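PDB 3U52: phenol hydroxylase component phN from Pseudomonas stutzeri, which probably serves as the diiron-bearing hydroxylase subunit of a bacterial multicomponent monooxygenase that inserts oxygen into phenol. Local coordinates for residues L205-N217 with V276-M289. Numbering follows the deposited sequence.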
loop_
_atom_site.group_PDB
_atom_site.type_symbol
_atom_site.label_atom_id
_atom_site.label_comp_id
_atom_site.label_asym_id
_atom_site.label_seq_id
_atom_site.Cartn_x
_atom_site.Cartn_y
_atom_site.Cartn_z
ATOM N N LEU A 205 -9.711 -22.913 -12.962
ATOM C CA LEU A 205 -9.494 -22.774 -14.414
ATOM C C LEU A 205 -9.626 -21.351 -14.932
ATOM O O LEU A 205 -9.087 -21.028 -15.996
ATOM C CB LEU A 205 -10.390 -23.725 -15.209
ATOM C CG LEU A 205 -10.057 -25.181 -14.880
ATOM C CD1 LEU A 205 -11.203 -26.164 -15.061
ATOM C CD2 LEU A 205 -8.872 -25.585 -15.695
ATOM N N LEU A 206 -10.371 -20.519 -14.202
ATOM C CA LEU A 206 -10.524 -19.107 -14.524
ATOM C C LEU A 206 -9.444 -18.298 -13.802
ATOM O O LEU A 206 -8.697 -17.561 -14.428
ATOM C CB LEU A 206 -11.927 -18.624 -14.113
ATOM C CG LEU A 206 -12.603 -17.418 -14.840
ATOM C CD1 LEU A 206 -11.612 -16.536 -15.613
ATOM C CD2 LEU A 206 -13.768 -17.854 -15.775
ATOM N N PHE A 207 -9.340 -18.492 -12.494
ATOM C CA PHE A 207 -8.481 -17.705 -11.607
ATOM C C PHE A 207 -6.989 -17.922 -11.826
ATOM O O PHE A 207 -6.237 -16.955 -11.986
ATOM C CB PHE A 207 -8.824 -18.062 -10.146
ATOM C CG PHE A 207 -8.237 -17.124 -9.105
ATOM C CD1 PHE A 207 -6.978 -17.368 -8.552
ATOM C CD2 PHE A 207 -8.975 -16.024 -8.652
ATOM C CE1 PHE A 207 -6.446 -16.497 -7.595
ATOM C CE2 PHE A 207 -8.455 -15.147 -7.697
ATOM C CZ PHE A 207 -7.195 -15.381 -7.165
ATOM N N VAL A 208 -6.545 -19.176 -11.750
ATOM C CA VAL A 208 -5.107 -19.464 -11.855
ATOM C C VAL A 208 -4.451 -18.935 -13.176
ATOM O O VAL A 208 -3.429 -18.242 -13.121
ATOM C CB VAL A 208 -4.769 -20.950 -11.580
ATOM C CG1 VAL A 208 -3.265 -21.133 -11.521
ATOM C CG2 VAL A 208 -5.408 -21.447 -10.218
ATOM N N PRO A 209 -5.024 -19.251 -14.356
ATOM C CA PRO A 209 -4.431 -18.693 -15.590
ATOM C C PRO A 209 -4.324 -17.172 -15.646
ATOM O O PRO A 209 -3.307 -16.664 -16.125
ATOM C CB PRO A 209 -5.387 -19.176 -16.694
ATOM C CG PRO A 209 -5.977 -20.451 -16.134
ATOM C CD PRO A 209 -6.170 -20.135 -14.670
ATOM N N PHE A 210 -5.353 -16.449 -15.194
ATOM C CA PHE A 210 -5.317 -14.985 -15.284
ATOM C C PHE A 210 -4.315 -14.407 -14.297
ATOM O O PHE A 210 -3.505 -13.543 -14.678
ATOM C CB PHE A 210 -6.697 -14.313 -15.117
ATOM C CG PHE A 210 -7.481 -14.181 -16.418
ATOM C CD1 PHE A 210 -7.130 -13.197 -17.378
ATOM C CD2 PHE A 210 -8.558 -15.056 -16.706
ATOM C CE1 PHE A 210 -7.853 -13.077 -18.604
ATOM C CE2 PHE A 210 -9.294 -14.952 -17.913
ATOM C CZ PHE A 210 -8.934 -13.940 -18.889
ATOM N N MET A 211 -4.359 -14.900 -13.056
ATOM C CA MET A 211 -3.557 -14.339 -11.983
ATOM C C MET A 211 -2.104 -14.813 -12.048
ATOM O O MET A 211 -1.205 -14.030 -11.835
ATOM C CB MET A 211 -4.221 -14.616 -10.629
ATOM C CG MET A 211 -5.734 -14.185 -10.592
ATOM S SD MET A 211 -5.980 -12.411 -10.892
ATOM C CE MET A 211 -7.622 -12.325 -11.494
ATOM N N SER A 212 -1.845 -16.073 -12.388
ATOM C CA SER A 212 -0.447 -16.449 -12.520
ATOM C C SER A 212 0.149 -15.966 -13.850
ATOM O O SER A 212 1.337 -15.634 -13.897
ATOM C CB SER A 212 -0.192 -17.922 -12.197
ATOM O OG SER A 212 -0.587 -18.715 -13.278
ATOM N N GLY A 213 -0.680 -15.810 -14.895
ATOM C CA GLY A 213 -0.246 -15.116 -16.126
ATOM C C GLY A 213 0.249 -13.704 -15.814
ATOM O O GLY A 213 1.274 -13.262 -16.348
ATOM N N ALA A 214 -0.484 -12.990 -14.976
ATOM C CA ALA A 214 -0.056 -11.681 -14.497
ATOM C C ALA A 214 1.314 -11.753 -13.824
ATOM O O ALA A 214 2.171 -10.918 -14.101
ATOM C CB ALA A 214 -1.090 -11.086 -13.534
ATOM N N ALA A 215 1.503 -12.745 -12.955
ATOM C CA ALA A 215 2.754 -12.894 -12.202
ATOM C C ALA A 215 3.902 -13.176 -13.164
ATOM O O ALA A 215 4.955 -12.630 -12.967
ATOM C CB ALA A 215 2.663 -13.992 -11.158
ATOM N N TYR A 216 3.690 -13.963 -14.226
ATOM C CA TYR A 216 4.791 -14.304 -15.161
ATOM C C TYR A 216 5.047 -13.231 -16.222
ATOM O O TYR A 216 6.007 -13.342 -16.986
ATOM C CB TYR A 216 4.532 -15.628 -15.853
ATOM C CG TYR A 216 4.697 -16.894 -15.018
ATOM C CD1 TYR A 216 4.238 -16.976 -13.713
ATOM C CD2 TYR A 216 5.262 -18.037 -15.594
ATOM C CE1 TYR A 216 4.374 -18.154 -12.978
ATOM C CE2 TYR A 216 5.412 -19.211 -14.869
ATOM C CZ TYR A 216 4.951 -19.270 -13.573
ATOM O OH TYR A 216 5.122 -20.460 -12.878
ATOM N N ASN A 217 4.176 -12.227 -16.294
ATOM C CA ASN A 217 4.249 -11.259 -17.335
ATOM C C ASN A 217 4.372 -9.830 -16.842
ATOM O O ASN A 217 4.165 -8.885 -17.607
ATOM C CB ASN A 217 3.092 -11.446 -18.333
ATOM C CG ASN A 217 3.239 -12.707 -19.119
ATOM O OD1 ASN A 217 3.879 -12.713 -20.174
ATOM N ND2 ASN A 217 2.753 -13.810 -18.573
ATOM N N VAL A 276 -10.744 -18.877 -21.912
ATOM C CA VAL A 276 -9.526 -18.903 -21.088
ATOM C C VAL A 276 -8.439 -19.826 -21.673
ATOM O O VAL A 276 -7.260 -19.489 -21.590
ATOM C CB VAL A 276 -9.793 -19.309 -19.607
ATOM C CG1 VAL A 276 -8.557 -19.041 -18.735
ATOM C CG2 VAL A 276 -10.943 -18.536 -19.035
ATOM N N SER A 277 -8.831 -20.960 -22.272
ATOM C CA SER A 277 -7.862 -21.831 -22.910
ATOM C C SER A 277 -7.044 -21.097 -23.948
ATOM O O SER A 277 -5.824 -21.240 -24.019
ATOM C CB SER A 277 -8.516 -23.080 -23.536
ATOM O OG SER A 277 -9.137 -22.739 -24.738
ATOM N N MET A 278 -7.728 -20.304 -24.763
ATOM C CA MET A 278 -7.086 -19.488 -25.798
ATOM C C MET A 278 -6.155 -18.390 -25.197
ATOM O O MET A 278 -5.056 -18.126 -25.697
ATOM C CB MET A 278 -8.198 -18.847 -26.644
ATOM C CG MET A 278 -7.709 -17.906 -27.642
ATOM S SD MET A 278 -9.106 -17.137 -28.492
ATOM C CE MET A 278 -9.572 -15.912 -27.212
ATOM N N MET A 279 -6.631 -17.715 -24.163
ATOM C CA MET A 279 -5.842 -16.701 -23.439
ATOM C C MET A 279 -4.509 -17.231 -22.945
ATOM O O MET A 279 -3.431 -16.641 -23.200
ATOM C CB MET A 279 -6.689 -16.209 -22.248
ATOM C CG MET A 279 -6.175 -15.005 -21.462
ATOM S SD MET A 279 -4.770 -15.330 -20.377
ATOM C CE MET A 279 -5.229 -16.236 -18.945
ATOM N N MET A 280 -4.570 -18.317 -22.183
ATOM C CA MET A 280 -3.347 -18.803 -21.540
ATOM C C MET A 280 -2.365 -19.455 -22.543
ATOM O O MET A 280 -1.148 -19.336 -22.356
ATOM C CB MET A 280 -3.631 -19.734 -20.351
ATOM C CG MET A 280 -4.133 -21.123 -20.712
ATOM S SD MET A 280 -4.733 -22.013 -19.251
ATOM C CE MET A 280 -3.229 -22.503 -18.448
ATOM N N ASP A 281 -2.866 -20.120 -23.585
ATOM C CA ASP A 281 -1.955 -20.759 -24.542
ATOM C C ASP A 281 -1.348 -19.746 -25.503
ATOM O O ASP A 281 -0.166 -19.906 -25.886
ATOM C CB ASP A 281 -2.646 -21.860 -25.352
ATOM C CG ASP A 281 -2.784 -23.163 -24.574
ATOM O OD1 ASP A 281 -3.280 -24.139 -25.134
ATOM O OD2 ASP A 281 -2.355 -23.243 -23.406
ATOM N N TYR A 282 -2.130 -18.713 -25.889
ATOM C CA TYR A 282 -1.719 -17.770 -26.967
ATOM C C TYR A 282 -1.479 -16.306 -26.571
ATOM O O TYR A 282 -0.580 -15.648 -27.129
ATOM C CB TYR A 282 -2.770 -17.767 -28.096
ATOM C CG TYR A 282 -2.731 -19.017 -28.940
ATOM C CD1 TYR A 282 -3.437 -20.179 -28.564
ATOM C CD2 TYR A 282 -1.972 -19.050 -30.100
ATOM C CE1 TYR A 282 -3.370 -21.352 -29.312
ATOM C CE2 TYR A 282 -1.898 -20.216 -30.888
ATOM C CZ TYR A 282 -2.602 -21.345 -30.498
ATOM O OH TYR A 282 -2.495 -22.456 -31.297
ATOM N N MET A 283 -2.303 -15.769 -25.669
ATOM C CA MET A 283 -2.215 -14.350 -25.380
ATOM C C MET A 283 -1.117 -13.969 -24.372
ATOM O O MET A 283 -0.750 -12.790 -24.293
ATOM C CB MET A 283 -3.556 -13.764 -24.966
ATOM C CG MET A 283 -4.673 -13.880 -26.026
ATOM S SD MET A 283 -6.023 -12.937 -25.321
ATOM C CE MET A 283 -6.994 -12.471 -26.706
ATOM N N LEU A 284 -0.607 -14.940 -23.618
ATOM C CA LEU A 284 0.464 -14.655 -22.650
ATOM C C LEU A 284 1.857 -14.829 -23.291
ATOM O O LEU A 284 2.175 -15.927 -23.747
ATOM C CB LEU A 284 0.330 -15.551 -21.404
ATOM C CG LEU A 284 -1.000 -15.542 -20.630
ATOM C CD1 LEU A 284 -0.991 -16.618 -19.548
ATOM C CD2 LEU A 284 -1.292 -14.152 -20.029
ATOM N N PRO A 285 2.659 -13.733 -23.376
ATOM C CA PRO A 285 4.035 -13.839 -23.880
ATOM C C PRO A 285 4.884 -14.867 -23.117
ATOM O O PRO A 285 5.516 -15.732 -23.763
ATOM C CB PRO A 285 4.581 -12.402 -23.725
ATOM C CG PRO A 285 3.359 -11.537 -23.904
ATOM C CD PRO A 285 2.268 -12.309 -23.159
ATOM N N ASN A 286 4.880 -14.785 -21.772
ATOM C CA ASN A 286 5.453 -15.847 -20.923
ATOM C C ASN A 286 4.376 -16.792 -20.440
ATOM O O ASN A 286 3.422 -16.345 -19.782
ATOM C CB ASN A 286 6.265 -15.275 -19.730
ATOM C CG ASN A 286 7.275 -14.230 -20.184
ATOM O OD1 ASN A 286 7.937 -14.421 -21.206
ATOM N ND2 ASN A 286 7.377 -13.127 -19.467
ATOM N N LYS A 287 4.564 -18.093 -20.736
ATOM C CA LYS A 287 3.556 -19.118 -20.499
ATOM C C LYS A 287 3.628 -19.614 -19.063
ATOM O O LYS A 287 4.723 -19.729 -18.501
ATOM C CB LYS A 287 3.747 -20.336 -21.436
ATOM C CG LYS A 287 3.925 -20.038 -22.932
ATOM C CD LYS A 287 2.668 -19.390 -23.606
ATOM C CE LYS A 287 3.019 -18.910 -25.034
ATOM N NZ LYS A 287 1.863 -18.098 -25.633
ATOM N N VAL A 288 2.474 -19.917 -18.484
ATOM C CA VAL A 288 2.384 -20.504 -17.135
ATOM C C VAL A 288 2.359 -22.041 -17.264
ATOM O O VAL A 288 3.218 -22.760 -16.741
ATOM C CB VAL A 288 1.104 -20.024 -16.368
ATOM C CG1 VAL A 288 1.105 -20.562 -14.900
ATOM C CG2 VAL A 288 1.018 -18.518 -16.355
ATOM N N MET A 289 1.353 -22.535 -17.948
ATOM C CA MET A 289 1.185 -23.960 -18.211
ATOM C C MET A 289 0.240 -24.000 -19.402
ATOM O O MET A 289 -0.283 -22.944 -19.799
ATOM C CB MET A 289 0.589 -24.705 -17.020
ATOM C CG MET A 289 -0.856 -24.359 -16.703
ATOM S SD MET A 289 -1.442 -24.993 -15.099
ATOM C CE MET A 289 -1.728 -23.376 -14.364
#
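Residues 205-216 and 276-283, late in helices 187-216 and 254-283, run near-parallel, their axes 23° apart in direction and 9.9 Å apart at closest approach, and Pro209 packs on Met280 where the backbones draw close. Both belong to the helical bundle of a diiron hydroxylase of the bacterial multicomponent monooxygenase type; helix 187-216 also supplies the iron ligand Glu199. At the start of the contact Val276 enters as a knob among Leu205, Leu206, Pro209 and Phe210. With its CG1 anti to the backbone N (chi1 -168°), that methyl reaches the Pro209 ring, while CG2 turns to CD1 of Leu206, whose side chain lies next to a bound xenon. One turn on, Met279 bends back over Phe210: its CE sits almost above the centre of the Phe210 ring, 3.9 Å from the centroid, in a CH-pi contact, and SD, also over the face at 4.6 Å from the centroid, adds a Met-aromatic one; the same methyl touches CB of Pro209. Phe210 also meets Phe100 edge-to-face. Gly213 leaves room for Leu284, whose CD1 comes to 3.8 Å from Gly213 CA.

Beyond the second helix the chain folds back across the end of the first, laying Val288 CG2 over one face of the Tyr216 ring, offset toward its rim. Asn217 binds this loop by both ends of its amide: OD1 takes the backbone N of Asn286 on a lone pair at 2.8 Å, and ND2 gives one bond to Asn286 O at 2.9 Å and another to Gly213 O of helix 187-216. A leucine here would probably leave Asn286 N and O without these mates and set the loop free to shift from the helix end. Asn286 answers with its own amide, ND2 donating in the carbonyl plane to Tyr216 O at 2.8 Å.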